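Local coordinates for protein cyclase (Uncultured organism, PDB 5IBZ) that has no established function but belongs to the cyclase family, binds acetylphosphate, and may act as an arylformamidase-like enzyme, at residues Met106-Ser111 and Pro310-Ser315; Gln113-Ser118 and Val277-Ile282; Leu117-Tyr122 and Asn270-Leu275; Asp198-Arg203 and Ala243-Asp248; Asn249-Arg254 and Pro266-Leu271. All blocks are in the same frame, centred on the assembly; numbering follows the deposited sequence.

Overall arrangement
All five contacts are largely buried. Contact 2 and contact 4 lie nearest the centre of the chain and join strands of the same mixed sheet, contact 2 by antiparallel pairing and contact 4 by parallel pairing. Strands 244-247 and 278-281 are neighbours, so the two contacts touch. Contact 1 reaches strand 314-316, at the edge of this sheet within this chain, has no hydrogen bond between its segments and meets the second subunit. Contacts 3 and 5 share helix 266-275. Contact 3 also meets the second subunit and has a partly exposed polar side. Contact 5 is richer in side-chain hydrogen bonds. Contacts 2, 3 and 5 all supply residues to the acetylphosphate pocket.

Contact 1 (Met106-Ser111 and Pro310-Ser315); sequences MPLQGS and PGAVGS
Leu108 reaches across to Ala312 with one methyl. Its CD1 lies 3.8 Å from Ala312 CB, the one apolar side-chain pair between 106-111 and 310-315. CG stands anti to the carbonyl carbon (chi1 -62°), and this places CD1 on Ala312. The same methyl also packs on backbone, with CD1 3.8 Å from Gly314 O. That carbonyl oxygen is buried and has no polar partner in the model.

Gln109 is the polar side chain that makes the contact. Its chain bends at chi2 (71°), which brings the amide round to Val313. The two side chains cross obliquely, with Gln109 NE2 3.8 Å from Val313 CG2. NE2 is also 4.0 Å from Gly314 N, where the lack of a side chain lets the amide lie close. Gln109 OE1 takes its hydrogen bond from the backbone N of Asp102 of the second subunit, so this amide faces the interface.

Backbone bonds do not cross the contact. Leu108 and Ser315 come nearest, with their CA atoms 5.1 Å apart. The 106-111 segment is held by its own bond, from Gly110 N to Pro107 O at 2.9 Å. Strand 314-315 is tied instead to its neighbour in the sheet, through Ser315 and Trp114. The arrangement is a type I beta turn, Pro107 to Gly110, that follows strand 97-107 and packs against a strand outermost within this chain in the main sheet, beside the subunit interface.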
# COMPACT_ATOMS: atom_id res chain seq x y z
N MSE B 106 -1.37 -1.60 5.78
CA MSE B 106 -2.39 -2.18 6.65
C MSE B 106 -3.45 -1.20 7.07
O MSE B 106 -3.19 0.01 7.14
CB MSE B 106 -1.75 -2.76 7.91
CG MSE B 106 -1.11 -1.73 8.79
SE MSE B 106 -0.18 -2.51 10.32
CE MSE B 106 -1.66 -3.24 11.33
N PRO B 107 -4.64 -1.72 7.37
CA PRO B 107 -5.57 -0.88 8.10
C PRO B 107 -5.04 -0.62 9.50
O PRO B 107 -4.49 -1.53 10.13
CB PRO B 107 -6.86 -1.72 8.16
CG PRO B 107 -6.61 -2.95 7.36
CD PRO B 107 -5.12 -3.11 7.29
N LEU B 108 -5.22 0.58 10.00
CA LEU B 108 -4.81 0.86 11.37
C LEU B 108 -5.78 0.19 12.35
O LEU B 108 -5.46 0.08 13.52
CB LEU B 108 -4.71 2.37 11.60
CG LEU B 108 -3.66 3.05 10.72
CD1 LEU B 108 -3.58 4.55 11.02
CD2 LEU B 108 -2.28 2.43 10.88
N GLN B 109 -6.92 -0.28 11.85
CA GLN B 109 -7.85 -1.10 12.62
C GLN B 109 -7.71 -2.57 12.21
O GLN B 109 -8.65 -3.36 12.35
CB GLN B 109 -9.32 -0.65 12.42
CG GLN B 109 -9.66 0.75 12.92
CD GLN B 109 -9.05 1.88 12.09
OE1 GLN B 109 -9.24 1.93 10.89
NE2 GLN B 109 -8.26 2.73 12.75
N GLY B 110 -6.56 -2.93 11.65
CA GLY B 110 -6.40 -4.23 11.02
C GLY B 110 -5.74 -5.32 11.86
O GLY B 110 -5.58 -6.43 11.37
N SER B 111 -5.38 -5.00 13.10
CA SER B 111 -4.66 -5.93 13.96
C SER B 111 -4.93 -5.56 15.42
O SER B 111 -5.88 -4.84 15.71
CB SER B 111 -3.16 -5.91 13.64
OG SER B 111 -2.48 -7.01 14.22
N PRO B 310 -0.14 11.39 13.46
CA PRO B 310 -1.03 12.54 13.55
C PRO B 310 -2.21 12.41 12.60
O PRO B 310 -2.07 12.03 11.44
CB PRO B 310 -0.14 13.72 13.18
CG PRO B 310 1.10 13.15 12.63
CD PRO B 310 1.25 11.77 13.16
N GLY B 311 -3.38 12.70 13.14
CA GLY B 311 -4.61 12.66 12.36
C GLY B 311 -5.18 11.28 12.15
O GLY B 311 -6.19 11.14 11.46
N ALA B 312 -4.58 10.26 12.75
CA ALA B 312 -5.12 8.91 12.64
C ALA B 312 -6.21 8.66 13.67
O ALA B 312 -6.23 9.29 14.74
CB ALA B 312 -4.00 7.87 12.78
N VAL B 313 -7.10 7.72 13.35
CA VAL B 313 -8.23 7.44 14.22
C VAL B 313 -8.04 6.13 15.01
O VAL B 313 -8.99 5.62 15.61
CB VAL B 313 -9.56 7.40 13.42
CG1 VAL B 313 -9.77 8.72 12.72
CG2 VAL B 313 -9.60 6.27 12.43
N GLY B 314 -6.80 5.66 15.07
CA GLY B 314 -6.43 4.50 15.87
C GLY B 314 -5.00 4.13 15.55
O GLY B 314 -4.34 4.80 14.76
N SER B 315 -4.53 3.04 16.12
CA SER B 315 -3.16 2.61 15.91
C SER B 315 -2.99 1.14 16.19
O SER B 315 -3.61 0.63 17.12
CB SER B 315 -2.23 3.37 16.83
OG SER B 315 -0.90 2.95 16.66

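Contact 2 (Gln113-Ser118 and Val277-Ile282); sequences QWDALS and VYIGEI. With UVW (acetylphosphate), chain F.
Tyr278 and Leu117 meet in a CH-pi contact. Leu117 CD2 sits over the centre of the ring, 3.9 Å from the centroid and 9° off the normal. Leu117 CG packs 3.7 Å from Tyr278 CZ, and the two side chains cross at about a right angle. At the edge of the same ring lies the backbone oxygen of Asp115, 3.5 Å from Tyr278 CD2. The phenol OH is bonded to the backbone O of Arg29.

Gln113 is the other large contributor. Its CG lies between the backbone N and the carbonyl carbon (chi1 71°), and the extended chain passes Glu281 at a slant. The amide and carboxylate planes are 61° apart. The two OE1 atoms of Gln113 and Glu281 are 3.2 Å apart and are both acceptors, so they do not bond. Gln113 NE2 packs on Ile282 CD1 and donates one N-H to Ser111 O.

The backbones of Gln113 and Glu281 form an antiparallel hydrogen-bonded pair, with N to O distances of 3.1 Å both ways. Asp115 N bonds Ile279 O at 2.7 Å. Between these pairs Trp114 faces Gly280, a non-hydrogen-bonded pair. Gln113, Asp115, Ile279 and Glu281 share one face, where Glu281 OE2 lies 2.6 Å from acetylphosphate O2P.

Strand 113-115 is flanked on its other side by 314-316, and strand 278-281 by 244-247. Helix 266-275 packs on the pocket face through His268 and Leu272.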
# COMPACT_ATOMS: atom_id res chain seq x y z
N GLN B 113 -5.05 -3.38 18.38
CA GLN B 113 -5.29 -1.96 18.15
C GLN B 113 -5.84 -1.22 19.35
O GLN B 113 -6.48 -1.81 20.23
CB GLN B 113 -6.27 -1.78 16.98
CG GLN B 113 -7.71 -2.20 17.32
CD GLN B 113 -8.57 -2.34 16.08
OE1 GLN B 113 -9.41 -1.49 15.77
NE2 GLN B 113 -8.32 -3.38 15.34
N TRP B 114 -5.60 0.09 19.33
CA TRP B 114 -6.45 1.07 20.03
C TRP B 114 -7.26 1.81 18.98
O TRP B 114 -6.75 2.14 17.91
CB TRP B 114 -5.66 2.12 20.80
CG TRP B 114 -5.10 1.72 22.10
CD1 TRP B 114 -3.79 1.71 22.43
CD2 TRP B 114 -5.81 1.30 23.27
NE1 TRP B 114 -3.62 1.32 23.73
CE2 TRP B 114 -4.85 1.05 24.27
CE3 TRP B 114 -7.15 1.10 23.57
CZ2 TRP B 114 -5.18 0.61 25.54
CZ3 TRP B 114 -7.49 0.68 24.84
CH2 TRP B 114 -6.51 0.42 25.80
N ASP B 115 -8.51 2.10 19.33
CA ASP B 115 -9.35 2.99 18.55
C ASP B 115 -9.38 4.33 19.24
O ASP B 115 -9.64 4.40 20.44
CB ASP B 115 -10.75 2.43 18.41
CG ASP B 115 -10.75 1.06 17.75
OD1 ASP B 115 -9.80 0.76 16.98
OD2 ASP B 115 -11.69 0.28 18.01
N ALA B 116 -9.07 5.39 18.50
CA ALA B 116 -9.12 6.75 19.04
C ALA B 116 -10.56 7.21 19.22
O ALA B 116 -11.49 6.59 18.71
CB ALA B 116 -8.40 7.70 18.11
N LEU B 117 -10.72 8.33 19.91
CA LEU B 117 -12.06 8.88 20.10
C LEU B 117 -12.63 9.42 18.78
O LEU B 117 -13.82 9.68 18.67
CB LEU B 117 -12.04 9.96 21.17
CG LEU B 117 -11.42 9.53 22.49
CD1 LEU B 117 -11.53 10.67 23.49
CD2 LEU B 117 -12.07 8.25 23.05
N SER B 118 -11.76 9.62 17.79
CA SER B 118 -12.20 9.99 16.44
C SER B 118 -12.69 8.81 15.61
O SER B 118 -13.11 8.99 14.48
CB SER B 118 -11.05 10.69 15.70
OG SER B 118 -9.83 9.97 15.86
N VAL B 277 -13.81 7.12 26.44
CA VAL B 277 -13.04 5.93 26.84
C VAL B 277 -12.58 5.17 25.59
O VAL B 277 -13.36 4.92 24.69
CB VAL B 277 -13.91 5.04 27.75
CG1 VAL B 277 -13.28 3.67 27.97
CG2 VAL B 277 -14.13 5.74 29.11
N TYR B 278 -11.30 4.82 25.55
CA TYR B 278 -10.69 4.17 24.40
C TYR B 278 -11.05 2.70 24.34
O TYR B 278 -11.28 2.06 25.37
CB TYR B 278 -9.16 4.37 24.44
CG TYR B 278 -8.80 5.83 24.32
CD1 TYR B 278 -8.86 6.66 25.43
CD2 TYR B 278 -8.47 6.39 23.10
CE1 TYR B 278 -8.59 8.01 25.32
CE2 TYR B 278 -8.19 7.73 22.99
CZ TYR B 278 -8.27 8.55 24.10
OH TYR B 278 -7.98 9.91 24.00
N ILE B 279 -11.11 2.19 23.12
CA ILE B 279 -11.44 0.80 22.85
C ILE B 279 -10.26 0.07 22.23
O ILE B 279 -9.72 0.50 21.20
CB ILE B 279 -12.68 0.70 21.92
CG1 ILE B 279 -13.93 1.23 22.64
CG2 ILE B 279 -12.84 -0.71 21.40
CD1 ILE B 279 -15.17 1.22 21.81
N GLY B 280 -9.89 -1.05 22.84
CA GLY B 280 -8.83 -1.90 22.32
C GLY B 280 -9.40 -3.21 21.81
O GLY B 280 -10.30 -3.79 22.43
N GLU B 281 -8.92 -3.66 20.66
CA GLU B 281 -9.48 -4.85 20.02
C GLU B 281 -8.40 -5.76 19.48
O GLU B 281 -7.31 -5.29 19.12
CB GLU B 281 -10.44 -4.47 18.89
CG GLU B 281 -11.68 -3.75 19.41
CD GLU B 281 -12.50 -3.06 18.34
OE1 GLU B 281 -11.99 -2.81 17.23
OE2 GLU B 281 -13.68 -2.80 18.63
N ILE B 282 -8.73 -7.03 19.38
CA ILE B 282 -7.86 -8.09 18.85
C ILE B 282 -6.54 -8.21 19.64
O ILE B 282 -5.47 -8.51 19.11
CB ILE B 282 -7.54 -7.92 17.32
CG1 ILE B 282 -8.71 -7.24 16.58
CG2 ILE B 282 -7.25 -9.30 16.75
CD1 ILE B 282 -8.55 -7.19 15.06
C1 UVW F . -16.53 -2.81 13.57
O1 UVW F . -15.88 -2.48 12.64
C1M UVW F . -17.88 -3.48 13.36
O2 UVW F . -16.09 -2.58 14.88
P UVW F . -14.72 -1.74 15.23
O1P UVW F . -14.67 -0.44 14.45
O2P UVW F . -14.79 -1.46 16.72
O3P UVW F . -13.48 -2.53 14.93

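Contact 3 (Leu117-Tyr122 and Asn270-Leu275); sequences LSHGWY and NLLRDL. With UVW (acetylphosphate), chain F.
Leu272 makes the tight part of this contact. Its CB lies 3.4 Å from Gly120 O, and its CD1 is 3.8 Å from Gly120 CA, a place where any side chain on Gly120 would clash. Leu272 CD2 also meets Leu117 CD2 at 4.1 Å. Beside it His119 turns to the pocket, where NE2 donates to acetylphosphate O1P at 2.6 Å.

The partly exposed side holds Tyr122 and Arg273. The arginine chain is extended, with CG opposite the backbone N (chi1 176°), and this lays CD over the tyrosine ring, 3.6 Å from its centroid. The guanidinium follows as an off-centre cation-pi partner. Tyr122 OH lies 2.8 Å from Asp274 OD1 and 2.9 Å from OD2, and its one proton can bond only weakly to either. Arg273 NH1 forms a salt bridge to Asp274 OD1. A water joins Tyr122 O to Arg273 NH2, weakly at the arginine. With an alanine in place of Tyr122 the ring is gone, and the arginine chain is likely to turn more freely while Asp274 loses a weak partner.

Strand 120-122 pairs antiparallel with a strand of the second subunit. Helix 266-275 packs on strand 278-281 through Leu272 and on helix 233-239 through Leu271.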
# COMPACT_ATOMS: atom_id res chain seq x y z
N LEU B 117 -10.72 8.33 19.91
CA LEU B 117 -12.06 8.88 20.10
C LEU B 117 -12.63 9.42 18.78
O LEU B 117 -13.82 9.68 18.67
CB LEU B 117 -12.04 9.96 21.17
CG LEU B 117 -11.42 9.53 22.49
CD1 LEU B 117 -11.53 10.67 23.49
CD2 LEU B 117 -12.07 8.25 23.05
N SER B 118 -11.76 9.62 17.79
CA SER B 118 -12.20 9.99 16.44
C SER B 118 -12.69 8.81 15.61
O SER B 118 -13.11 8.99 14.48
CB SER B 118 -11.05 10.69 15.70
OG SER B 118 -9.83 9.97 15.86
N HIS B 119 -12.62 7.59 16.15
CA HIS B 119 -13.01 6.40 15.38
C HIS B 119 -14.52 6.18 15.30
O HIS B 119 -14.99 5.57 14.34
CB HIS B 119 -12.35 5.14 15.98
CG HIS B 119 -12.81 3.86 15.36
ND1 HIS B 119 -12.67 3.58 14.02
CD2 HIS B 119 -13.41 2.77 15.91
CE1 HIS B 119 -13.17 2.38 13.76
NE2 HIS B 119 -13.62 1.87 14.89
N GLY B 120 -15.29 6.62 16.30
CA GLY B 120 -16.70 6.29 16.35
C GLY B 120 -17.51 7.26 17.17
O GLY B 120 -17.02 7.82 18.14
N TRP B 121 -18.76 7.44 16.77
CA TRP B 121 -19.66 8.37 17.43
C TRP B 121 -21.07 8.09 16.94
O TRP B 121 -21.30 7.11 16.25
CB TRP B 121 -19.25 9.82 17.16
CG TRP B 121 -19.38 10.26 15.72
CD1 TRP B 121 -20.40 11.00 15.16
CD2 TRP B 121 -18.44 10.03 14.65
NE1 TRP B 121 -20.16 11.22 13.84
CE2 TRP B 121 -18.96 10.64 13.49
CE3 TRP B 121 -17.21 9.37 14.57
CZ2 TRP B 121 -18.31 10.58 12.26
CZ3 TRP B 121 -16.56 9.33 13.36
CH2 TRP B 121 -17.10 9.92 12.22
N TYR B 122 -22.02 8.93 17.31
CA TYR B 122 -23.35 8.87 16.72
C TYR B 122 -23.81 10.30 16.56
O TYR B 122 -23.27 11.22 17.17
CB TYR B 122 -24.33 8.04 17.58
CG TYR B 122 -24.47 8.47 19.01
CD1 TYR B 122 -25.35 9.50 19.36
CD2 TYR B 122 -23.75 7.86 20.03
CE1 TYR B 122 -25.48 9.91 20.67
CE2 TYR B 122 -23.88 8.26 21.34
CZ TYR B 122 -24.76 9.28 21.66
OH TYR B 122 -24.92 9.70 22.95
N ASN B 270 -21.45 4.95 23.19
CA ASN B 270 -21.38 5.45 24.56
C ASN B 270 -19.93 5.57 25.03
O ASN B 270 -19.57 6.56 25.65
CB ASN B 270 -22.16 4.54 25.52
CG ASN B 270 -23.67 4.62 25.35
OD1 ASN B 270 -24.38 3.65 25.61
ND2 ASN B 270 -24.17 5.77 24.93
N LEU B 271 -19.08 4.57 24.75
CA LEU B 271 -17.71 4.67 25.23
C LEU B 271 -16.93 5.78 24.52
O LEU B 271 -16.33 6.64 25.16
CB LEU B 271 -16.97 3.36 25.06
CG LEU B 271 -17.44 2.23 25.98
CD1 LEU B 271 -16.53 1.01 25.78
CD2 LEU B 271 -17.52 2.60 27.44
N LEU B 272 -16.93 5.76 23.19
CA LEU B 272 -16.09 6.72 22.46
C LEU B 272 -16.61 8.15 22.53
O LEU B 272 -15.86 9.05 22.91
CB LEU B 272 -15.98 6.29 21.00
CG LEU B 272 -15.24 4.95 20.82
CD1 LEU B 272 -15.37 4.49 19.39
CD2 LEU B 272 -13.78 4.99 21.22
N ARG B 273 -17.87 8.35 22.19
CA ARG B 273 -18.45 9.69 22.19
C ARG B 273 -18.82 10.21 23.57
O ARG B 273 -18.47 11.33 23.92
CB ARG B 273 -19.69 9.74 21.30
CG ARG B 273 -20.40 11.07 21.33
CD ARG B 273 -21.71 10.96 20.65
NE ARG B 273 -22.36 12.24 20.44
CZ ARG B 273 -23.26 12.79 21.25
NH1 ARG B 273 -23.59 12.20 22.39
NH2 ARG B 273 -23.81 13.95 20.91
N ASP B 274 -19.57 9.44 24.35
CA ASP B 274 -20.12 9.99 25.57
C ASP B 274 -19.06 10.03 26.69
O ASP B 274 -18.94 11.04 27.39
CB ASP B 274 -21.35 9.19 26.01
CG ASP B 274 -22.50 9.29 25.01
OD1 ASP B 274 -22.62 10.33 24.35
OD2 ASP B 274 -23.28 8.32 24.88
N LEU B 275 -18.32 8.94 26.89
CA LEU B 275 -17.33 8.88 27.98
C LEU B 275 -15.90 9.27 27.60
O LEU B 275 -15.08 9.59 28.47
CB LEU B 275 -17.29 7.46 28.57
CG LEU B 275 -18.60 6.89 29.12
CD1 LEU B 275 -18.31 5.57 29.83
CD2 LEU B 275 -19.30 7.86 30.03
C1 UVW F . -16.53 -2.81 13.57
O1 UVW F . -15.88 -2.48 12.64
C1M UVW F . -17.88 -3.48 13.36
O2 UVW F . -16.09 -2.58 14.88
P UVW F . -14.72 -1.74 15.23
O1P UVW F . -14.67 -0.44 14.45
O2P UVW F . -14.79 -1.46 16.72
O3P UVW F . -13.48 -2.53 14.93
O HOH W 1 -24.07 13.82 18.08

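Contact 4 (Asp198-Arg203 and Ala243-Asp248); sequences DILVIR and AGVAAD
Leu200 O is held by two groups of the facing strand. Ala246 N donates to it at 2.8 Å, an almost straight bond (172°), and Val245 CA adds a weaker C-H contact at 3.4 Å. This is parallel pairing inside a beta-alpha-beta crossover. Strands 199-203 and 244-247 are neighbours in the main sheet, and helices 215-223 and 233-239 lie between them in the chain.

The ladder continues on both sides of this bond. Ile202 N donates to Ala246 O at 2.8 Å, and Leu200 N to Gly244 O at 3.1 Å. Ala243 N closes the start on Asp198 O.

Side chains pack on both faces. Ile202 CD1 touches Val245 CG1 at 3.6 Å, and Leu200 lies on the same face. Helix 233-239 covers two of these side chains, with Trp236 on Leu200 and Ile237 on Val245; Ile202 packs on Ile164. Val201 and Ala246 point to the other face, where they touch Leu285 and Trp283.

Polar groups end the strands. Arg203 makes salt bridges to Glu208 and Asp163. Asp248 accepts from the backbone N of Thr204 and Gly205. Its OD2 rests 3.5 Å from Arg203 CG, and Arg203 NE is 4.6 Å from OD2, which lies well out of the guanidinium plane.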
# COMPACT_ATOMS: atom_id res chain seq x y z
N ASP B 198 -7.07 2.84 35.48
CA ASP B 198 -6.73 1.51 34.99
C ASP B 198 -7.15 1.32 33.54
O ASP B 198 -8.14 1.90 33.07
CB ASP B 198 -7.39 0.41 35.83
CG ASP B 198 -6.73 0.18 37.17
OD1 ASP B 198 -5.65 0.77 37.45
OD2 ASP B 198 -7.32 -0.62 37.95
N ILE B 199 -6.38 0.51 32.84
CA ILE B 199 -6.79 -0.05 31.57
C ILE B 199 -7.29 -1.47 31.85
O ILE B 199 -6.55 -2.29 32.37
CB ILE B 199 -5.63 -0.07 30.59
CG1 ILE B 199 -5.27 1.38 30.22
CG2 ILE B 199 -5.98 -0.85 29.33
CD1 ILE B 199 -3.88 1.54 29.69
N LEU B 200 -8.55 -1.73 31.53
CA LEU B 200 -9.16 -3.04 31.73
C LEU B 200 -8.98 -3.90 30.49
O LEU B 200 -9.29 -3.48 29.39
CB LEU B 200 -10.63 -2.87 32.05
CG LEU B 200 -11.36 -4.17 32.38
CD1 LEU B 200 -10.92 -4.74 33.73
CD2 LEU B 200 -12.86 -3.92 32.40
N VAL B 201 -8.47 -5.10 30.70
CA VAL B 201 -8.19 -6.02 29.62
C VAL B 201 -9.05 -7.27 29.83
O VAL B 201 -8.92 -7.94 30.87
CB VAL B 201 -6.68 -6.37 29.59
CG1 VAL B 201 -6.38 -7.33 28.51
CG2 VAL B 201 -5.84 -5.09 29.42
N ILE B 202 -9.96 -7.54 28.90
CA ILE B 202 -10.98 -8.57 29.06
C ILE B 202 -10.71 -9.79 28.19
O ILE B 202 -10.63 -9.66 26.94
CB ILE B 202 -12.38 -8.03 28.69
CG1 ILE B 202 -12.66 -6.75 29.48
CG2 ILE B 202 -13.47 -9.09 28.95
CD1 ILE B 202 -13.94 -6.05 29.06
N ARG B 203 -10.54 -10.95 28.82
CA ARG B 203 -10.41 -12.20 28.07
C ARG B 203 -11.77 -12.85 27.82
O ARG B 203 -12.44 -13.31 28.78
CB ARG B 203 -9.49 -13.19 28.79
CG ARG B 203 -9.38 -14.51 28.03
CD ARG B 203 -8.16 -15.34 28.45
NE ARG B 203 -8.10 -16.62 27.73
CZ ARG B 203 -8.45 -17.80 28.24
NH1 ARG B 203 -8.92 -17.91 29.48
NH2 ARG B 203 -8.34 -18.87 27.49
N ALA B 243 -9.51 4.25 31.91
CA ALA B 243 -9.02 5.03 30.77
C ALA B 243 -9.34 4.37 29.43
O ALA B 243 -9.50 5.05 28.42
CB ALA B 243 -7.52 5.22 30.88
N GLY B 244 -9.37 3.05 29.44
CA GLY B 244 -9.59 2.29 28.21
C GLY B 244 -10.00 0.88 28.55
O GLY B 244 -9.70 0.39 29.64
N VAL B 245 -10.67 0.23 27.60
CA VAL B 245 -11.11 -1.15 27.75
C VAL B 245 -10.70 -1.89 26.49
O VAL B 245 -11.06 -1.48 25.39
CB VAL B 245 -12.62 -1.24 27.94
CG1 VAL B 245 -13.07 -2.66 28.12
CG2 VAL B 245 -13.07 -0.42 29.15
N ALA B 246 -9.93 -2.96 26.68
CA ALA B 246 -9.47 -3.76 25.56
C ALA B 246 -9.94 -5.18 25.72
O ALA B 246 -10.16 -5.64 26.84
CB ALA B 246 -7.99 -3.72 25.46
N ALA B 247 -10.03 -5.90 24.60
CA ALA B 247 -10.42 -7.30 24.63
C ALA B 247 -9.78 -8.12 23.51
O ALA B 247 -9.22 -7.56 22.55
CB ALA B 247 -11.95 -7.44 24.54
N ASP B 248 -9.83 -9.43 23.69
CA ASP B 248 -9.36 -10.39 22.71
C ASP B 248 -10.50 -10.86 21.79
O ASP B 248 -10.53 -12.02 21.34
CB ASP B 248 -8.72 -11.58 23.41
CG ASP B 248 -9.72 -12.36 24.23
OD1 ASP B 248 -10.83 -11.81 24.42
OD2 ASP B 248 -9.40 -13.50 24.67

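Contact 5 (Asn249-Arg254 and Pro266-Leu271); sequences NIALER and PVHGNL. With UVW (acetylphosphate), chain F.
The His268 ring and the Glu253 carboxylate lie nearly coplanar, 14° apart, and meet at the ring edge. ND1 donates to Glu253 OE2 in a very short bond of 2.5 Å. At another point of the edge, also in the ring plane, NE2 donates to acetylphosphate O2P. The ring is thus set between the carboxylate and the ligand. Glu281 and Ile279 of strand 278-281 also touch it.

The carboxylate has further donors. His268 N reaches OE2 at 2.8 Å from above its plane. Val267 N reaches OE1 at 3.2 Å on the syn side, well out of the plane. Glu253 CG stands between the backbone N and the carbonyl carbon (chi1 75°), and the chain then runs out straight to the first turn of the helix. It slides past Val267, with CD 3.5 Å from Val267 CB. With an alanine in place of Glu253, Val267 N, His268 N and His268 ND1 all lose this acceptor, and the ring would probably be freer to turn.

Farther along the helix, Leu252 CD2 packs on Leu271 CD1 at 4.0 Å. The loop is braced by an Asx motif, in which Asn249 OD1 accepts from Leu252 N at 2.9 Å. Asn249 ND2 returns a bond to Leu252 O.

The 249-254 loop follows strand 244-247 and lies against strand 278-281 through Leu252. Helix 266-275 packs on helix 233-239 through Val267 and Leu271.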
# COMPACT_ATOMS: atom_id res chain seq x y z
N ASN B 249 -11.43 -9.97 21.50
CA ASN B 249 -12.40 -10.20 20.42
C ASN B 249 -12.16 -9.13 19.35
O ASN B 249 -11.12 -8.44 19.38
CB ASN B 249 -13.83 -10.22 20.94
CG ASN B 249 -14.24 -8.94 21.62
OD1 ASN B 249 -13.55 -7.93 21.52
ND2 ASN B 249 -15.39 -8.97 22.31
N ILE B 250 -13.07 -8.99 18.39
CA ILE B 250 -12.83 -8.10 17.27
C ILE B 250 -13.55 -6.76 17.44
O ILE B 250 -13.06 -5.73 16.98
CB ILE B 250 -13.27 -8.73 15.92
CG1 ILE B 250 -12.86 -10.20 15.83
CG2 ILE B 250 -12.70 -7.94 14.77
CD1 ILE B 250 -11.38 -10.50 16.02
N ALA B 251 -14.69 -6.77 18.12
CA ALA B 251 -15.53 -5.58 18.23
C ALA B 251 -15.74 -5.03 19.64
O ALA B 251 -16.52 -4.09 19.81
CB ALA B 251 -16.88 -5.88 17.62
N LEU B 252 -15.10 -5.65 20.64
CA LEU B 252 -15.27 -5.36 22.08
C LEU B 252 -16.68 -5.65 22.59
O LEU B 252 -16.86 -6.52 23.44
CB LEU B 252 -14.91 -3.91 22.42
CG LEU B 252 -15.09 -3.61 23.93
CD1 LEU B 252 -14.31 -4.59 24.80
CD2 LEU B 252 -14.68 -2.18 24.25
N GLU B 253 -17.68 -4.94 22.08
CA GLU B 253 -19.03 -5.24 22.50
C GLU B 253 -19.57 -6.46 21.76
O GLU B 253 -19.06 -6.85 20.70
CB GLU B 253 -19.96 -4.04 22.31
CG GLU B 253 -20.37 -3.72 20.92
CD GLU B 253 -21.26 -2.46 20.88
OE1 GLU B 253 -22.43 -2.49 21.33
OE2 GLU B 253 -20.74 -1.43 20.42
N ARG B 254 -20.58 -7.07 22.36
CA ARG B 254 -21.26 -8.21 21.75
C ARG B 254 -21.87 -7.78 20.41
O ARG B 254 -22.48 -6.72 20.31
CB ARG B 254 -22.33 -8.75 22.70
CG ARG B 254 -22.93 -10.08 22.28
CD ARG B 254 -24.28 -9.95 21.61
NE ARG B 254 -24.83 -11.27 21.32
CZ ARG B 254 -25.89 -11.47 20.55
NH1 ARG B 254 -26.34 -12.70 20.33
NH2 ARG B 254 -26.52 -10.44 20.00
N PRO B 266 -24.47 0.22 20.52
CA PRO B 266 -24.58 1.31 21.48
C PRO B 266 -23.32 1.46 22.34
O PRO B 266 -23.00 2.59 22.71
CB PRO B 266 -25.78 0.91 22.33
CG PRO B 266 -25.90 -0.57 22.17
CD PRO B 266 -25.48 -0.83 20.77
N VAL B 267 -22.61 0.38 22.64
CA VAL B 267 -21.43 0.49 23.52
C VAL B 267 -20.33 1.31 22.85
O VAL B 267 -19.68 2.13 23.49
CB VAL B 267 -20.90 -0.89 23.94
CG1 VAL B 267 -19.63 -0.76 24.79
CG2 VAL B 267 -21.98 -1.66 24.71
N HIS B 268 -20.09 1.10 21.55
CA HIS B 268 -19.13 1.92 20.82
C HIS B 268 -19.44 3.40 20.96
O HIS B 268 -18.57 4.22 21.26
CB HIS B 268 -19.16 1.58 19.33
CG HIS B 268 -18.29 0.42 18.97
ND1 HIS B 268 -18.67 -0.88 19.19
CD2 HIS B 268 -17.07 0.37 18.40
CE1 HIS B 268 -17.71 -1.69 18.77
NE2 HIS B 268 -16.73 -0.95 18.29
N GLY B 269 -20.70 3.73 20.73
CA GLY B 269 -21.14 5.11 20.80
C GLY B 269 -20.98 5.68 22.19
O GLY B 269 -20.45 6.79 22.37
N ASN B 270 -21.45 4.95 23.19
CA ASN B 270 -21.38 5.45 24.56
C ASN B 270 -19.93 5.57 25.03
O ASN B 270 -19.57 6.56 25.65
CB ASN B 270 -22.16 4.54 25.52
CG ASN B 270 -23.67 4.62 25.35
OD1 ASN B 270 -24.38 3.65 25.61
ND2 ASN B 270 -24.17 5.77 24.93
N LEU B 271 -19.08 4.57 24.75
CA LEU B 271 -17.71 4.67 25.23
C LEU B 271 -16.93 5.78 24.52
O LEU B 271 -16.33 6.64 25.16
CB LEU B 271 -16.97 3.36 25.06
CG LEU B 271 -17.44 2.23 25.98
CD1 LEU B 271 -16.53 1.01 25.78
CD2 LEU B 271 -17.52 2.60 27.44
C1 UVW F . -16.53 -2.81 13.57
O1 UVW F . -15.88 -2.48 12.64
C1M UVW F . -17.88 -3.48 13.36
O2 UVW F . -16.09 -2.58 14.88
P UVW F . -14.72 -1.74 15.23
O1P UVW F . -14.67 -0.44 14.45
O2P UVW F . -14.79 -1.46 16.72
O3P UVW F . -13.48 -2.53 14.93